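PDB 2R6H: NADH:ubiquinone oxidoreductase, Na translocating, F subunit from Porphyromonas gingivalis, which belongs to the ferredoxin reductase-like flavoproteins, holding FAD against an antiparallel barrel domain that is joined to a nucleotide-binding domain. Local coordinates for residues A[159-164]-A[257-262]. Sequence-based numbering, arbitrary orientation.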
loop_
_atom_site.group_PDB
_atom_site.type_symbol
_atom_site.label_atom_id
_atom_site.label_comp_id
_atom_site.label_asym_id
_atom_site.label_seq_id
_atom_site.Cartn_x
_atom_site.Cartn_y
_atom_site.Cartn_z
HETATM N N MSE A 159 11.628 2.784 15.605
HETATM C CA MSE A 159 10.710 2.165 14.673
HETATM C C MSE A 159 11.406 1.888 13.346
HETATM O O MSE A 159 12.175 2.712 12.844
HETATM C CB MSE A 159 9.503 3.062 14.434
HETATM C CG MSE A 159 9.021 3.817 15.662
HETATM SE SE MSE A 159 7.208 4.567 15.464
HETATM C CE MSE A 159 7.514 6.345 16.247
ATOM N N LEU A 160 11.130 0.713 12.792
ATOM C CA LEU A 160 11.565 0.364 11.447
ATOM C C LEU A 160 10.363 -0.085 10.627
ATOM O O LEU A 160 9.768 -1.123 10.917
ATOM C CB LEU A 160 12.600 -0.755 11.495
ATOM C CG LEU A 160 13.537 -0.901 10.293
ATOM C CD1 LEU A 160 14.797 -1.665 10.690
ATOM C CD2 LEU A 160 12.825 -1.585 9.136
ATOM N N TYR A 161 10.001 0.704 9.616
ATOM C CA TYR A 161 8.877 0.388 8.735
ATOM C C TYR A 161 9.336 -0.365 7.495
ATOM O O TYR A 161 10.320 0.008 6.861
ATOM C CB TYR A 161 8.149 1.667 8.324
ATOM C CG TYR A 161 7.223 2.195 9.385
ATOM C CD1 TYR A 161 7.690 3.013 10.403
ATOM C CD2 TYR A 161 5.875 1.864 9.377
ATOM C CE1 TYR A 161 6.838 3.482 11.377
ATOM C CE2 TYR A 161 5.016 2.330 10.345
ATOM C CZ TYR A 161 5.499 3.139 11.342
ATOM O OH TYR A 161 4.629 3.600 12.303
ATOM N N ILE A 162 8.626 -1.429 7.154
ATOM C CA ILE A 162 8.966 -2.235 5.991
ATOM C C ILE A 162 7.746 -2.333 5.095
ATOM O O ILE A 162 6.811 -3.060 5.411
ATOM C CB ILE A 162 9.323 -3.686 6.386
ATOM C CG1 ILE A 162 10.416 -3.725 7.451
ATOM C CG2 ILE A 162 9.738 -4.481 5.162
ATOM C CD1 ILE A 162 10.815 -5.120 7.836
ATOM N N GLY A 163 7.731 -1.629 3.974
ATOM C CA GLY A 163 6.573 -1.712 3.111
ATOM C C GLY A 163 6.848 -2.372 1.780
ATOM O O GLY A 163 7.980 -2.348 1.298
ATOM N N GLY A 164 5.806 -2.952 1.185
ATOM C CA GLY A 164 5.861 -3.456 -0.178
ATOM C C GLY A 164 4.507 -3.317 -0.863
ATOM O O GLY A 164 3.478 -3.491 -0.214
ATOM N N GLU A 257 10.798 -1.774 17.182
ATOM C CA GLU A 257 9.462 -2.176 16.794
ATOM C C GLU A 257 9.446 -2.176 15.283
ATOM O O GLU A 257 9.915 -1.237 14.648
ATOM C CB GLU A 257 8.401 -1.232 17.373
ATOM C CG GLU A 257 7.972 -1.598 18.798
ATOM C CD GLU A 257 7.581 -0.395 19.651
ATOM O OE1 GLU A 257 7.311 0.691 19.070
ATOM O OE2 GLU A 257 7.551 -0.555 20.904
ATOM N N TYR A 258 8.933 -3.261 14.719
ATOM C CA TYR A 258 8.872 -3.451 13.279
ATOM C C TYR A 258 7.438 -3.304 12.789
ATOM O O TYR A 258 6.573 -4.123 13.108
ATOM C CB TYR A 258 9.405 -4.838 12.927
ATOM C CG TYR A 258 10.865 -4.978 13.236
ATOM C CD1 TYR A 258 11.295 -5.367 14.488
ATOM C CD2 TYR A 258 11.821 -4.689 12.283
ATOM C CE1 TYR A 258 12.633 -5.470 14.778
ATOM C CE2 TYR A 258 13.160 -4.797 12.563
ATOM C CZ TYR A 258 13.557 -5.185 13.810
ATOM O OH TYR A 258 14.894 -5.287 14.083
ATOM N N TYR A 259 7.164 -2.260 12.023
ATOM C CA TYR A 259 5.849 -2.156 11.420
ATOM C C TYR A 259 5.965 -2.479 9.947
ATOM O O TYR A 259 6.597 -1.751 9.202
ATOM C CB TYR A 259 5.254 -0.764 11.650
ATOM C CG TYR A 259 5.134 -0.406 13.117
ATOM C CD1 TYR A 259 3.952 -0.622 13.817
ATOM C CD2 TYR A 259 6.210 0.125 13.807
ATOM C CE1 TYR A 259 3.856 -0.308 15.163
ATOM C CE2 TYR A 259 6.117 0.445 15.148
ATOM C CZ TYR A 259 4.944 0.228 15.819
ATOM O OH TYR A 259 4.879 0.553 17.148
HETATM N N MSE A 260 5.388 -3.591 9.522
HETATM C CA MSE A 260 5.428 -3.906 8.108
HETATM C C MSE A 260 4.051 -4.159 7.530
HETATM O O MSE A 260 3.151 -4.605 8.223
HETATM C CB MSE A 260 6.346 -5.091 7.829
HETATM C CG MSE A 260 5.653 -6.426 7.741
HETATM SE SE MSE A 260 6.940 -7.844 7.331
HETATM C CE MSE A 260 7.937 -6.928 5.941
ATOM N N CYS A 261 3.899 -3.836 6.254
ATOM C CA CYS A 261 2.740 -4.248 5.494
ATOM C C CYS A 261 3.146 -4.485 4.055
ATOM O O CYS A 261 3.767 -3.635 3.426
ATOM C CB CYS A 261 1.634 -3.210 5.553
ATOM S SG CYS A 261 0.089 -3.849 4.875
ATOM N N GLY A 262 2.792 -5.653 3.542
ATOM C CA GLY A 262 3.126 -6.025 2.184
ATOM C C GLY A 262 2.717 -7.463 1.957
ATOM O O GLY A 262 2.111 -8.084 2.837
#
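Leu-160 bonds the neighbouring strand through both its backbone N and its O, the first two of five backbone hydrogen bonds that join strands 159-164 and 257-261 side by side and parallel, their axes 14° apart. Leu-160 N donates to Glu-257 O at 3.0 Å, and Leu-160 O accepts Tyr-259 N. Ile-162 repeats the pattern, giving its N to Tyr-259 O at 2.9 Å and taking Cys-261 N on its own O; Gly-164 N to Cys-261 O completes the set. Polar side chains add a second network at the start of the strands. Tyr-259 OH donates to Glu-257 OE1 from above the carboxylate plane, 3.1 Å away, and also bonds Gln-153 N. Glu-257 is further held by Arg-186 and Thr-155, so its buried charge is probably well compensated.

On the same face, Tyr-161 and Tyr-259 lie with their rings nearly parallel (21°) but slid apart, centroids 5.1 Å from each other, so they barely overlap. Instead, Tyr-259 CB sits over one face of the Tyr-161 ring, 3.4 Å from Tyr-161 CE2. With CG anti to its carbonyl carbon (chi1 -79°), Tyr-161 swings its ring across toward the neighbouring strand, while its OH reaches Gln-174 of helix 168-181. Selenomethionine Met-159 adds an oblique Met-aromatic contact, SE 5.2 Å from the Tyr-259 centroid. The other face is more aliphatic: Leu-160 CD1 meets Tyr-258 CE2 obliquely at 4.0 Å, and Ile-162, a branched residue at home in strands, packs on selenomethionine Met-260, both touching Val-270 of helix 264-277.

At Gly-163, Gly-164 and Gly-262 the chains run on without side chains; the side chain of Cys-261 lies about 7 Å from the bound FAD. Backbone bonds thus set the pairing, while apolar and aromatic groups meet helix 168-181 through Met-159 and Tyr-161 and helix 264-277 through Tyr-258, Ile-162 and Met-260, as in the central parallel sheet of a Rossmann-like nucleotide-binding domain.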